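Local atomic coordinates of dihydroorotase (Saccharomyces cerevisiae S288C, PDB entry 6L0A), a protein that catalyses the zinc-dependent interconversion of N-carbamoyl-L-aspartate and (S)-dihydroorotate, the third step of de novo pyrimidine biosynthesis. Residues 19-24 with 342-347; 279-284 with 336-341; 13-18 with 28-33. All coordinates share one frame; numbering follows the deposited sequence.

Contact 1: 19-24 with 342-347; sequences EGAMCE and KDISII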
loop_
_atom_site.group_PDB
_atom_site.type_symbol
_atom_site.label_atom_id
_atom_site.label_comp_id
_atom_site.label_asym_id
_atom_site.label_seq_id
_atom_site.Cartn_x
_atom_site.Cartn_y
_atom_site.Cartn_z
ATOM N N GLU C 19 23.136 8.328 11.356
ATOM C CA GLU C 19 24.144 9.122 12.055
ATOM C C GLU C 19 23.695 9.339 13.500
ATOM O O GLU C 19 22.630 8.873 13.918
ATOM C CB GLU C 19 24.386 10.455 11.336
ATOM C CG GLU C 19 25.165 10.333 10.025
ATOM C CD GLU C 19 25.710 11.667 9.529
ATOM O OE1 GLU C 19 24.979 12.390 8.808
ATOM O OE2 GLU C 19 26.873 11.991 9.861
ATOM N N GLY C 20 24.531 10.031 14.279
ATOM C CA GLY C 20 24.140 10.433 15.629
ATOM C C GLY C 20 23.684 9.288 16.514
ATOM O O GLY C 20 24.233 8.180 16.484
ATOM N N ALA C 21 22.653 9.559 17.319
ATOM C CA ALA C 21 22.185 8.572 18.291
ATOM C C ALA C 21 21.642 7.323 17.614
ATOM O O ALA C 21 21.821 6.209 18.120
ATOM C CB ALA C 21 21.111 9.182 19.198
ATOM N N MET C 22 20.950 7.483 16.481
ATOM C CA MET C 22 20.451 6.309 15.775
ATOM C C MET C 22 21.605 5.398 15.380
ATOM O O MET C 22 21.517 4.174 15.530
ATOM C CB MET C 22 19.646 6.734 14.545
ATOM C CG MET C 22 19.096 5.559 13.742
ATOM S SD MET C 22 17.890 4.612 14.680
ATOM C CE MET C 22 16.377 5.547 14.330
ATOM N N CYS C 23 22.698 5.992 14.898
ATOM C CA CYS C 23 23.881 5.227 14.514
ATOM C C CYS C 23 24.485 4.492 15.704
ATOM O O CYS C 23 24.935 3.350 15.574
ATOM C CB CYS C 23 24.914 6.162 13.891
ATOM S SG CYS C 23 26.356 5.335 13.179
ATOM N N GLU C 24 24.536 5.146 16.863
ATOM C CA GLU C 24 25.051 4.488 18.059
ATOM C C GLU C 24 24.186 3.304 18.462
ATOM O O GLU C 24 24.701 2.296 18.961
ATOM C CB GLU C 24 25.143 5.500 19.200
ATOM C CG GLU C 24 26.035 6.684 18.862
ATOM C CD GLU C 24 26.267 7.598 20.046
ATOM O OE1 GLU C 24 25.703 7.327 21.131
ATOM O OE2 GLU C 24 27.017 8.586 19.887
ATOM N N LYS C 342 16.739 6.157 25.400
ATOM C CA LYS C 342 16.619 7.605 25.432
ATOM C C LYS C 342 15.438 8.036 24.570
ATOM O O LYS C 342 14.285 7.819 24.956
ATOM C CB LYS C 342 17.930 8.258 24.993
ATOM C CG LYS C 342 19.076 7.969 25.965
ATOM C CD LYS C 342 20.432 8.402 25.424
ATOM C CE LYS C 342 21.252 7.197 24.979
ATOM N NZ LYS C 342 22.165 6.701 26.052
ATOM N N ASP C 343 15.691 8.616 23.397
ATOM C CA ASP C 343 14.612 9.160 22.581
ATOM C C ASP C 343 14.246 8.302 21.370
ATOM O O ASP C 343 13.396 8.724 20.579
ATOM C CB ASP C 343 14.970 10.570 22.102
ATOM C CG ASP C 343 15.050 11.572 23.240
ATOM O OD1 ASP C 343 14.775 11.178 24.397
ATOM O OD2 ASP C 343 15.379 12.752 22.978
ATOM N N ILE C 344 14.838 7.120 21.199
ATOM C CA ILE C 344 14.681 6.362 19.957
ATOM C C ILE C 344 14.057 5.008 20.258
ATOM O O ILE C 344 14.601 4.229 21.050
ATOM C CB ILE C 344 16.018 6.193 19.218
ATOM C CG1 ILE C 344 16.547 7.560 18.784
ATOM C CG2 ILE C 344 15.851 5.270 18.016
ATOM C CD1 ILE C 344 17.916 7.513 18.096
ATOM N N SER C 345 12.923 4.726 19.611
ATOM C CA SER C 345 12.337 3.395 19.569
ATOM C C SER C 345 12.117 3.005 18.114
ATOM O O SER C 345 11.578 3.795 17.338
ATOM C CB SER C 345 11.007 3.347 20.323
ATOM O OG SER C 345 11.170 3.813 21.648
ATOM N N ILE C 346 12.532 1.795 17.752
ATOM C CA ILE C 346 12.348 1.251 16.411
ATOM C C ILE C 346 11.486 0.007 16.518
ATOM O O ILE C 346 11.703 -0.835 17.397
ATOM C CB ILE C 346 13.691 0.893 15.747
ATOM C CG1 ILE C 346 14.607 2.104 15.660
ATOM C CG2 ILE C 346 13.463 0.277 14.360
ATOM C CD1 ILE C 346 16.073 1.694 15.597
ATOM N N ILE C 347 10.527 -0.132 15.607
ATOM C CA ILE C 347 9.737 -1.352 15.485
ATOM C C ILE C 347 10.495 -2.301 14.560
ATOM O O ILE C 347 10.637 -1.994 13.362
ATOM C CB ILE C 347 8.326 -1.064 14.958
ATOM C CG1 ILE C 347 7.730 0.156 15.671
ATOM C CG2 ILE C 347 7.452 -2.280 15.145
ATOM C CD1 ILE C 347 7.480 -0.078 17.168
#
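Ile344 pushes its long branch into the first turn of helix 20-32, while Met22 answers with a bent side chain that lies between Ile344 and Ile346. The first bump is CD1 of Ile344, which settles in a shallow notch floored by the backbone of Met22, 3.4 Å from Met22 N, and walled on one flank by Ala21, with CD1 3.8 Å from Ala21 CB. Because chi2 of Ile344 is extended (177°), its CG1-CD1 arm is straight enough to reach the helix backbone itself. The second bump is the thioether end of Met22. It leaves the helix with CG opposite the backbone N, then folds at chi2 (65°) and chi3 (86°), and these two bends carry sulfur and methyl across to the 342-347 segment. There CE rests 3.7 Å from CG2 of Ile344, and SD meets CD1 of Ile346 at 3.6 Å, the latter pair tip to tip. Farther along the helix, Leu25 touches both isoleucines and Val26 touches Ile346, and Pro261 also touches Met22. With an alanine in place of Met22, Ile344 CG2 and Ile346 CD1 would probably lose the thioether that packs on them, and the hollow between them would be left unfilled. The side chain of Met22 is about 10 Å from the bound malate, so the interface borders the active-site region without lining the ligand. Polar fixing of the 342-347 segment comes from its own neighbourhood: Asp340 OD1 bonds to Ile344 N, and Ser339 OG to Ile344 O. Across the contact itself only methyl, methylene, sulfur and backbone surfaces meet, which implies that helix and segment are held here by shape and exclusion of water rather than by directional bonds.

Contact 2: 279-284 with 336-341; sequences SQSFAI and QVISDG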
loop_
_atom_site.group_PDB
_atom_site.type_symbol
_atom_site.label_atom_id
_atom_site.label_comp_id
_atom_site.label_asym_id
_atom_site.label_seq_id
_atom_site.Cartn_x
_atom_site.Cartn_y
_atom_site.Cartn_z
ATOM N N SER C 279 15.677 -4.543 9.906
ATOM C CA SER C 279 15.926 -5.966 10.050
ATOM C C SER C 279 17.287 -6.289 10.662
ATOM O O SER C 279 17.603 -7.474 10.816
ATOM C CB SER C 279 15.799 -6.671 8.690
ATOM O OG SER C 279 16.689 -6.101 7.743
ATOM N N GLN C 280 18.092 -5.288 11.024
ATOM C CA GLN C 280 19.490 -5.566 11.381
ATOM C C GLN C 280 19.596 -6.480 12.595
ATOM O O GLN C 280 20.421 -7.404 12.606
ATOM C CB GLN C 280 20.245 -4.271 11.645
ATOM C CG GLN C 280 21.735 -4.391 11.375
ATOM C CD GLN C 280 22.024 -4.447 9.888
ATOM O OE1 GLN C 280 21.843 -3.456 9.182
ATOM N NE2 GLN C 280 22.436 -5.616 9.394
ATOM N N SER C 281 18.773 -6.242 13.623
ATOM C CA SER C 281 18.927 -6.938 14.905
ATOM C C SER C 281 18.768 -8.451 14.799
ATOM O O SER C 281 19.250 -9.179 15.680
ATOM C CB SER C 281 17.923 -6.396 15.928
ATOM O OG SER C 281 18.300 -5.113 16.418
ATOM N N PHE C 282 18.100 -8.956 13.763
ATOM C CA PHE C 282 17.909 -10.393 13.624
ATOM C C PHE C 282 18.148 -10.833 12.195
ATOM O O PHE C 282 17.547 -11.802 11.732
ATOM C CB PHE C 282 16.511 -10.808 14.103
ATOM C CG PHE C 282 16.245 -10.417 15.525
ATOM C CD1 PHE C 282 16.626 -11.252 16.565
ATOM C CD2 PHE C 282 15.658 -9.203 15.830
ATOM C CE1 PHE C 282 16.403 -10.889 17.880
ATOM C CE2 PHE C 282 15.440 -8.831 17.142
ATOM C CZ PHE C 282 15.815 -9.677 18.168
ATOM N N ALA C 283 19.053 -10.134 11.499
ATOM C CA ALA C 283 19.214 -10.291 10.058
ATOM C C ALA C 283 19.382 -11.753 9.654
ATOM O O ALA C 283 18.601 -12.283 8.861
ATOM C CB ALA C 283 20.405 -9.447 9.591
ATOM N N ILE C 284 20.394 -12.431 10.185
ATOM C CA ILE C 284 20.642 -13.793 9.725
ATOM C C ILE C 284 19.540 -14.744 10.195
ATOM O O ILE C 284 19.085 -15.576 9.395
ATOM C CB ILE C 284 22.036 -14.281 10.158
ATOM C CG1 ILE C 284 23.108 -13.366 9.559
ATOM C CG2 ILE C 284 22.252 -15.707 9.675
ATOM C CD1 ILE C 284 23.158 -13.415 8.037
ATOM N N GLN C 336 8.953 -6.428 20.740
ATOM C CA GLN C 336 8.001 -5.489 20.157
ATOM C C GLN C 336 8.676 -4.202 19.714
ATOM O O GLN C 336 8.240 -3.582 18.736
ATOM C CB GLN C 336 6.889 -5.158 21.161
ATOM C CG GLN C 336 6.002 -6.338 21.524
ATOM C CD GLN C 336 5.192 -6.841 20.347
ATOM O OE1 GLN C 336 4.906 -6.093 19.409
ATOM N NE2 GLN C 336 4.799 -8.110 20.398
ATOM N N VAL C 337 9.723 -3.780 20.425
ATOM C CA VAL C 337 10.412 -2.522 20.168
ATOM C C VAL C 337 11.911 -2.753 20.327
ATOM O O VAL C 337 12.345 -3.617 21.095
ATOM C CB VAL C 337 9.910 -1.409 21.119
ATOM C CG1 VAL C 337 10.553 -0.079 20.802
ATOM C CG2 VAL C 337 8.393 -1.280 21.052
ATOM N N ILE C 338 12.703 -1.993 19.570
ATOM C CA ILE C 338 14.145 -1.886 19.764
ATOM C C ILE C 338 14.423 -0.441 20.158
ATOM O O ILE C 338 14.084 0.483 19.409
ATOM C CB ILE C 338 14.934 -2.273 18.501
ATOM C CG1 ILE C 338 14.443 -3.606 17.931
ATOM C CG2 ILE C 338 16.429 -2.341 18.789
ATOM C CD1 ILE C 338 14.920 -4.817 18.695
ATOM N N SER C 339 15.035 -0.242 21.326
ATOM C CA SER C 339 15.176 1.092 21.886
ATOM C C SER C 339 16.571 1.286 22.459
ATOM O O SER C 339 17.226 0.328 22.880
ATOM C CB SER C 339 14.134 1.343 22.987
ATOM O OG SER C 339 14.201 2.679 23.446
ATOM N N ASP C 340 17.015 2.544 22.475
ATOM C CA ASP C 340 18.251 2.933 23.136
ATOM C C ASP C 340 18.021 3.453 24.548
ATOM O O ASP C 340 18.972 3.899 25.192
ATOM C CB ASP C 340 19.000 3.987 22.306
ATOM C CG ASP C 340 18.271 5.329 22.232
ATOM O OD1 ASP C 340 17.111 5.439 22.697
ATOM O OD2 ASP C 340 18.869 6.284 21.689
ATOM N N GLY C 341 16.786 3.409 25.042
ATOM C CA GLY C 341 16.477 3.922 26.361
ATOM C C GLY C 341 16.452 5.428 26.476
ATOM O O GLY C 341 16.177 5.943 27.568
#
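Ile338 presents its two methyl ends to Ser281 and its CD1 to Phe282. Both methyls approach the serine hydroxyl from the same side: CD1 and CG2 of Ile338 each lie 4.1 Å from Ser281 OG. The same CD1 approaches the rim of the Phe282 ring, near the ring plane, at 4.3 Å from Phe282 CE2, and this light touch makes no use of the ring face. CD1 reaches both residues because the Ile338 side chain bends at chi2 (-77°). In the next shell, the Ser281 hydroxyl is hydrogen-bonded to Tyr278 OH, so its polar partner is the tyrosine and the isoleucine merely flanks it. Pro335 packs on Phe282, and Pro348 on Ile338. The backbone of Ile338 is paired with that of Ile346, and just beyond it Ser339 OG takes the N-H of Gly341 at 3.1 Å in an ST turn. Asp340 OD1 accepts from Lys342 N, bracing the same bend. The contact thus sets the first strand of a short antiparallel beta hairpin, 338-339 with 345-346, against the turn that leads into helix 283-293, which follows strand 253-255 of the TIM-barrel fold of the metallo-dependent hydrolases.

Contact 3: 13-18 with 28-33; sequences MHVHVR and PKIRDG. With ZN (zinc ion), chain K; LMR ((2S)-2-hydroxybutanedioic acid), chain M.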
loop_
_atom_site.group_PDB
_atom_site.type_symbol
_atom_site.label_atom_id
_atom_site.label_comp_id
_atom_site.label_asym_id
_atom_site.label_seq_id
_atom_site.Cartn_x
_atom_site.Cartn_y
_atom_site.Cartn_z
ATOM N N MET C 13 25.224 -6.918 2.312
ATOM C CA MET C 13 25.763 -5.959 1.361
ATOM C C MET C 13 24.824 -4.777 1.108
ATOM O O MET C 13 24.895 -4.152 0.038
ATOM C CB MET C 13 26.130 -6.682 0.066
ATOM C CG MET C 13 27.329 -7.657 0.260
ATOM S SD MET C 13 28.691 -6.977 1.256
ATOM C CE MET C 13 30.018 -8.107 0.783
ATOM N N HIS C 14 23.989 -4.408 2.084
ATOM C CA HIS C 14 23.106 -3.246 1.913
ATOM C C HIS C 14 22.586 -2.811 3.290
ATOM O O HIS C 14 21.522 -3.253 3.716
ATOM C CB HIS C 14 21.961 -3.582 0.973
ATOM C CG HIS C 14 21.255 -2.379 0.429
ATOM N ND1 HIS C 14 20.941 -2.240 -0.905
ATOM C CD2 HIS C 14 20.807 -1.253 1.038
ATOM C CE1 HIS C 14 20.325 -1.086 -1.094
ATOM N NE2 HIS C 14 20.226 -0.469 0.070
ATOM N N VAL C 15 23.328 -1.919 3.955
ATOM C CA VAL C 15 23.071 -1.557 5.352
ATOM C C VAL C 15 22.918 -0.048 5.476
ATOM O O VAL C 15 23.725 0.708 4.924
ATOM C CB VAL C 15 24.203 -2.052 6.282
ATOM C CG1 VAL C 15 24.049 -1.472 7.681
ATOM C CG2 VAL C 15 24.205 -3.575 6.353
ATOM N N HIS C 16 21.899 0.392 6.223
ATOM C CA HIS C 16 21.764 1.779 6.656
ATOM C C HIS C 16 21.991 1.863 8.161
ATOM O O HIS C 16 21.287 1.197 8.931
ATOM C CB HIS C 16 20.369 2.332 6.318
ATOM C CG HIS C 16 20.079 2.402 4.848
ATOM N ND1 HIS C 16 20.405 3.496 4.073
ATOM C CD2 HIS C 16 19.497 1.508 4.013
ATOM C CE1 HIS C 16 20.040 3.267 2.822
ATOM N NE2 HIS C 16 19.487 2.067 2.757
ATOM N N VAL C 17 22.946 2.693 8.591
ATOM C CA VAL C 17 23.162 2.931 10.017
ATOM C C VAL C 17 22.989 4.389 10.408
ATOM O O VAL C 17 23.175 4.725 11.582
ATOM C CB VAL C 17 24.539 2.420 10.500
ATOM C CG1 VAL C 17 24.613 0.891 10.432
ATOM C CG2 VAL C 17 25.658 3.077 9.709
ATOM N N ARG C 18 22.639 5.269 9.471
ATOM C CA ARG C 18 22.259 6.657 9.791
ATOM C C ARG C 18 23.441 7.370 10.469
ATOM O O ARG C 18 24.612 7.076 10.185
ATOM C CB ARG C 18 20.969 6.682 10.616
ATOM C CG ARG C 18 19.860 5.749 10.140
ATOM C CD ARG C 18 19.347 6.146 8.769
ATOM N NE ARG C 18 18.080 5.468 8.493
ATOM C CZ ARG C 18 17.581 5.283 7.275
ATOM N NH1 ARG C 18 18.236 5.728 6.202
ATOM N NH2 ARG C 18 16.426 4.642 7.136
ATOM N N PRO C 28 26.096 -1.392 16.448
ATOM C CA PRO C 28 26.399 -2.660 17.137
ATOM C C PRO C 28 25.468 -3.797 16.756
ATOM O O PRO C 28 25.858 -4.964 16.893
ATOM C CB PRO C 28 26.265 -2.297 18.625
ATOM C CG PRO C 28 26.443 -0.817 18.689
ATOM C CD PRO C 28 25.807 -0.308 17.405
ATOM N N LYS C 29 24.248 -3.502 16.286
ATOM C CA LYS C 29 23.312 -4.562 15.931
ATOM C C LYS C 29 23.702 -5.307 14.662
ATOM O O LYS C 29 23.140 -6.377 14.398
ATOM C CB LYS C 29 21.897 -3.987 15.768
ATOM C CG LYS C 29 21.454 -3.107 16.929
ATOM C CD LYS C 29 21.265 -3.960 18.180
ATOM C CE LYS C 29 20.587 -3.170 19.291
ATOM N NZ LYS C 29 21.478 -2.089 19.786
ATOM N N ILE C 30 24.625 -4.769 13.856
ATOM C CA ILE C 30 25.130 -5.536 12.724
ATOM C C ILE C 30 25.704 -6.857 13.218
ATOM O O ILE C 30 25.282 -7.939 12.793
ATOM C CB ILE C 30 26.168 -4.715 11.935
ATOM C CG1 ILE C 30 25.529 -3.416 11.410
ATOM C CG2 ILE C 30 26.739 -5.546 10.798
ATOM C CD1 ILE C 30 26.523 -2.372 10.875
ATOM N N ARG C 31 26.629 -6.786 14.179
ATOM C CA ARG C 31 27.186 -8.006 14.760
ATOM C C ARG C 31 26.119 -8.830 15.473
ATOM O O ARG C 31 26.070 -10.054 15.316
ATOM C CB ARG C 31 28.325 -7.665 15.723
ATOM C CG ARG C 31 29.192 -8.892 16.056
ATOM C CD ARG C 31 30.404 -8.520 16.881
ATOM N NE ARG C 31 30.857 -9.641 17.702
ATOM C CZ ARG C 31 31.815 -10.498 17.356
ATOM N NH1 ARG C 31 32.455 -10.377 16.200
ATOM N NH2 ARG C 31 32.146 -11.476 18.184
ATOM N N ASP C 32 25.240 -8.177 16.242
ATOM C CA ASP C 32 24.248 -8.915 17.023
ATOM C C ASP C 32 23.330 -9.733 16.129
ATOM O O ASP C 32 22.921 -10.843 16.495
ATOM C CB ASP C 32 23.434 -7.955 17.891
ATOM C CG ASP C 32 24.274 -7.281 18.958
ATOM O OD1 ASP C 32 25.447 -7.668 19.136
ATOM O OD2 ASP C 32 23.761 -6.357 19.616
ATOM N N GLY C 33 22.990 -9.203 14.949
ATOM C CA GLY C 33 22.206 -9.923 13.971
ATOM C C GLY C 33 22.939 -10.973 13.172
ATOM O O GLY C 33 22.329 -11.634 12.328
HETATM ZN ZN ZN K . 18.880 0.906 1.034
HETATM C C1 LMR M . 15.615 2.529 0.594
HETATM O O1A LMR M . 16.513 1.652 0.476
HETATM O O1B LMR M . 14.880 2.717 -0.397
HETATM C C2 LMR M . 15.408 3.362 1.881
HETATM O O2 LMR M . 14.162 3.195 2.529
HETATM C C3 LMR M . 16.350 2.912 2.947
HETATM C C4 LMR M . 16.394 4.159 3.799
HETATM O O4A LMR M . 15.386 4.568 4.472
HETATM O O4B LMR M . 17.486 4.740 3.757
#
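Ile30 meets Val15 and Val17 in the buried seam between helix 20-32 and the strand that carries the metal ligands. After Pro28, Lys29 turns its NZ back to Leu25 O. Ile30 then points at the strand and the residues just after it, and its CD1 does all the touching, 3.8 Å from CG1 of Val17 and 4.1 Å from CG1 of Val15. With chi2 extended (167°), that methyl is carried out between the two valines; the Ile30 side chain runs roughly at right angles to that of Val17. Arg31 follows, salt-bridged to Asp323 and in a cation-pi contact with Trp361. Gly33 closes the helix with its N bonded to Lys29 O. Alternating with the valines, His14 and His16 both give NE2 to a zinc ion, which also takes malate O1A at 2.5 Å; Asp258 and Lys98 belong to the same site. Glu179 OE1 is hydrogen-bonded to His14 ND1, a second-shell contact on a metal ligand. Malate O4B sits 3.1 Å above one face of the His16 ring, toward its rim. The guanidinium of Arg18 grips this carboxylate edge-on with two bonds, NH1 to O4B at 2.7 Å (158°) and NH2 to O4A at 2.9 Å (169°), while Pro261 O takes its NE. Its paired bonds fix the rotation of the carboxylate. Valines thus face the helix while histidines serve the metal, the His-X-His arrangement at the end of the first strand of an amidohydrolase barrel, here within the beta-alpha-beta unit of strand 11-15, helix 20-32 and strand 37-40.

From the N terminus, contact 3 closes first and shortest, folding 28-33 back on 13-18 within one beta-alpha-beta unit. Before that loop is complete, 19-24 opens contact 1, whose partner 342-347 lies more than 300 residues on; the two therefore cross, sharing helix 20-32. Contact 2, 279-284 with 336-341, falls within the long loop of contact 1 and comes after contact 3 in series. Contacts 1 and 2 use the two strands of one hairpin, joined by Ile346 N to Ile338 O. Contacts 2 and 3 meet where Ile284 N reaches Gly33 O. Together they tie the hairpin of strands 338-339 and 345-346 to the first helix and to the start of helix 283-293.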